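Local coordinates for protein proline dehydrogenase (Deinococcus radiodurans, PDB 4H6Q) that oxidises L-proline to delta-1-pyrroline-5-carboxylate with FAD as cofactor, passing the electrons to a quinone in the first step of proline degradation to glutamate, at residues Gly176-Leu181 with Leu221-Tyr226. Sequence-based numbering, arbitrary orientation.
Sequences GDRASL and LKAGNY
R178 reaches out from helix 174-180 to the turn that ends helix 206-222, and one atom, NH1, makes both contacts there: it lies 3.9 Å from A223 CB and equally 3.9 Å from N225 ND2. The two flat groups are nearly coplanar, their planes 24° apart, with the amide nitrogen at the edge of the guanidinium and in its plane. Since both nitrogens are donors, they do not bond to each other; both point at D182, whose OD1 takes a salt bridge from R178 NH1 and a weak hydrogen bond from N225 ND2, a shared acceptor that probably helps keep the two donors close. NH1 is also hydrogen-bonded to H220 ND1, so this nitrogen is gripped by a carboxylate on the loop after its own helix and by a side chain of the facing helix. The methyl of A223 approaches the guanidinium obliquely.

R178 leaves its helix with CG opposite the backbone N (chi1 -166°), then bends at chi2 and chi3, which turns the guanidinium toward the facing turn. On the other side, R185 NE donates to N225 OD1, so the amide has a partner at each end, the ND2 one weak; R185 NH2 goes to the backbone O of G224. G224, with positive phi, closes helix 206-222 in a Schellman motif, its N bonded to L221 O at 3.0 Å.

In the beta8-alpha8 barrel, these two helices are neighbours on the outside of the parallel sheet. The first leads through the loop that carries D182 and R185 into strand 188-191, near whose FAD-binding M190 the R178 side chain lies; the second runs through N225 into the adjacent strand 227-230, just before which Y226 pairs its backbone with I188 of strand 188-191.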
ATOM      1  N   GLY A 176      12.013  14.949  -5.531  1.00 14.90           N
ATOM      2  CA  GLY A 176      11.963  16.147  -4.712  1.00 16.10           C
ATOM      3  C   GLY A 176      11.040  15.952  -3.506  1.00 14.62           C
ATOM      4  O   GLY A 176      11.365  16.388  -2.375  1.00 16.91           O
ATOM      5  N   ASP A 177       9.910  15.269  -3.713  1.00 13.96           N
ATOM      6  CA  ASP A 177       9.004  14.987  -2.597  1.00 13.68           C
ATOM      7  C   ASP A 177       9.721  14.129  -1.540  1.00 13.56           C
ATOM      8  O   ASP A 177       9.599  14.388  -0.341  1.00 15.17           O
ATOM      9  CB  ASP A 177       7.780  14.202  -3.066  1.00 13.80           C
ATOM     10  CG  ASP A 177       6.817  15.038  -3.892  1.00 15.60           C
ATOM     11  OD1 ASP A 177       6.718  16.273  -3.684  1.00 16.65           O
ATOM     12  OD2 ASP A 177       6.120  14.434  -4.721  1.00 14.95           O
ATOM     13  N   ARG A 178      10.497  13.135  -1.986  1.00 13.47           N
ATOM     14  CA  ARG A 178      11.147  12.249  -1.050  1.00 12.71           C
ATOM     15  C   ARG A 178      12.149  13.023  -0.197  1.00 13.52           C
ATOM     16  O   ARG A 178      12.189  12.891   1.031  1.00 13.91           O
ATOM     17  CB  ARG A 178      11.854  11.115  -1.791  1.00 13.63           C
ATOM     18  CG  ARG A 178      12.262   9.961  -0.834  1.00 13.03           C
ATOM     19  CD  ARG A 178      13.611   9.251  -1.290  1.00 14.51           C
ATOM     20  NE  ARG A 178      14.688  10.255  -1.141  1.00 14.56           N
ATOM     21  CZ  ARG A 178      15.198  10.680   0.008  1.00 15.62           C
ATOM     22  NH1 ARG A 178      14.850  10.097   1.166  1.00 15.20           N
ATOM     23  NH2 ARG A 178      16.068  11.690  -0.008  1.00 17.81           N
ATOM     24  N   ALA A 179      12.935  13.856  -0.857  1.00 14.04           N
ATOM     25  CA  ALA A 179      13.883  14.682  -0.121  1.00 15.47           C
ATOM     26  C   ALA A 179      13.193  15.637   0.843  1.00 15.18           C
ATOM     27  O   ALA A 179      13.711  15.864   1.951  1.00 17.17           O
ATOM     28  CB  ALA A 179      14.772  15.476  -1.119  1.00 17.88           C
ATOM     29  N   SER A 180      12.023  16.170   0.459  1.00 15.84           N
ATOM     30  CA  SER A 180      11.321  17.136   1.305  1.00 16.34           C
ATOM     31  C   SER A 180      10.821  16.511   2.595  1.00 16.44           C
ATOM     32  O   SER A 180      10.566  17.206   3.582  1.00 16.51           O
ATOM     33  CB  SER A 180      10.139  17.775   0.558  1.00 16.29           C
ATOM     34  OG  SER A 180       9.009  16.871   0.534  1.00 19.42           O
ATOM     35  N   LEU A 181      10.727  15.185   2.615  1.00 14.89           N
ATOM     36  CA  LEU A 181      10.171  14.459   3.745  1.00 15.17           C
ATOM     37  C   LEU A 181      11.238  13.945   4.714  1.00 14.86           C
ATOM     38  O   LEU A 181      10.888  13.365   5.765  1.00 15.07           O
ATOM     39  CB  LEU A 181       9.293  13.282   3.263  1.00 14.95           C
ATOM     40  CG  LEU A 181       8.003  13.713   2.538  1.00 14.42           C
ATOM     41  CD1 LEU A 181       7.425  12.512   1.823  1.00 15.73           C
ATOM     42  CD2 LEU A 181       6.992  14.293   3.521  1.00 16.11           C
ATOM     43  N   LEU A 221      17.206   4.589   1.234  1.00 11.83           N
ATOM     44  CA  LEU A 221      18.084   3.731   2.026  1.00 12.61           C
ATOM     45  C   LEU A 221      19.320   4.483   2.510  1.00 14.13           C
ATOM     46  O   LEU A 221      19.770   4.319   3.663  1.00 16.14           O
ATOM     47  CB  LEU A 221      18.511   2.519   1.216  1.00 12.67           C
ATOM     48  CG  LEU A 221      17.394   1.503   0.935  1.00 13.56           C
ATOM     49  CD1 LEU A 221      17.913   0.471  -0.060  1.00 13.64           C
ATOM     50  CD2 LEU A 221      16.924   0.811   2.245  1.00 13.74           C
ATOM     51  N   LYS A 222      19.902   5.326   1.659  1.00 15.18           N
ATOM     52  CA  LYS A 222      21.105   6.051   2.074  1.00 16.99           C
ATOM     53  C   LYS A 222      20.753   7.037   3.185  1.00 18.27           C
ATOM     54  O   LYS A 222      21.616   7.359   4.042  1.00 20.83           O
ATOM     55  CB  LYS A 222      21.741   6.808   0.886  1.00 18.09           C
ATOM     56  CG  LYS A 222      22.504   5.920  -0.091  1.00 21.54           C
ATOM     57  CD  LYS A 222      23.049   6.777  -1.256  1.00 26.21           C
ATOM     58  CE  LYS A 222      23.453   5.910  -2.423  1.00 30.95           C
ATOM     59  NZ  LYS A 222      24.224   6.642  -3.452  1.00 34.48           N
ATOM     60  N   ALA A 223      19.513   7.545   3.147  1.00 16.88           N
ATOM     61  CA  ALA A 223      19.040   8.492   4.158  1.00 18.48           C
ATOM     62  C   ALA A 223      18.744   7.791   5.481  1.00 18.83           C
ATOM     63  O   ALA A 223      18.471   8.445   6.492  1.00 21.40           O
ATOM     64  CB  ALA A 223      17.789   9.256   3.645  1.00 19.29           C
ATOM     65  N   GLY A 224      18.776   6.455   5.472  1.00 17.84           N
ATOM     66  CA  GLY A 224      18.547   5.725   6.714  1.00 17.70           C
ATOM     67  C   GLY A 224      17.074   5.563   7.061  1.00 16.51           C
ATOM     68  O   GLY A 224      16.718   5.242   8.222  1.00 18.71           O
ATOM     69  N   ASN A 225      16.191   5.734   6.072  1.00 13.59           N
ATOM     70  CA  ASN A 225      14.759   5.614   6.347  1.00 12.41           C
ATOM     71  C   ASN A 225      14.227   4.251   5.952  1.00 12.00           C
ATOM     72  O   ASN A 225      14.754   3.637   5.005  1.00 12.61           O
ATOM     73  CB  ASN A 225      14.030   6.688   5.524  1.00 14.54           C
ATOM     74  CG  ASN A 225      14.470   8.072   5.879  1.00 18.05           C
ATOM     75  OD1 ASN A 225      14.682   8.373   7.048  1.00 20.72           O
ATOM     76  ND2 ASN A 225      14.631   8.928   4.865  1.00 20.35           N
ATOM     77  N   TYR A 226      13.219   3.759   6.664  1.00 11.98           N
ATOM     78  CA  TYR A 226      12.682   2.434   6.361  1.00 11.01           C
ATOM     79  C   TYR A 226      12.012   2.474   4.971  1.00 10.30           C
ATOM     80  O   TYR A 226      11.224   3.396   4.666  1.00 11.05           O
ATOM     81  CB  TYR A 226      11.713   1.968   7.473  1.00 11.13           C
ATOM     82  CG  TYR A 226      11.465   0.479   7.372  1.00  9.86           C
ATOM     83  CD1 TYR A 226      12.279  -0.378   8.098  1.00 10.33           C
ATOM     84  CD2 TYR A 226      10.512  -0.057   6.496  1.00  9.92           C
ATOM     85  CE1 TYR A 226      12.130  -1.729   8.001  1.00  9.95           C
ATOM     86  CE2 TYR A 226      10.345  -1.452   6.376  1.00  9.46           C
ATOM     87  CZ  TYR A 226      11.167  -2.281   7.136  1.00  8.95           C
ATOM     88  OH  TYR A 226      11.014  -3.661   7.068  1.00  9.47           O
TER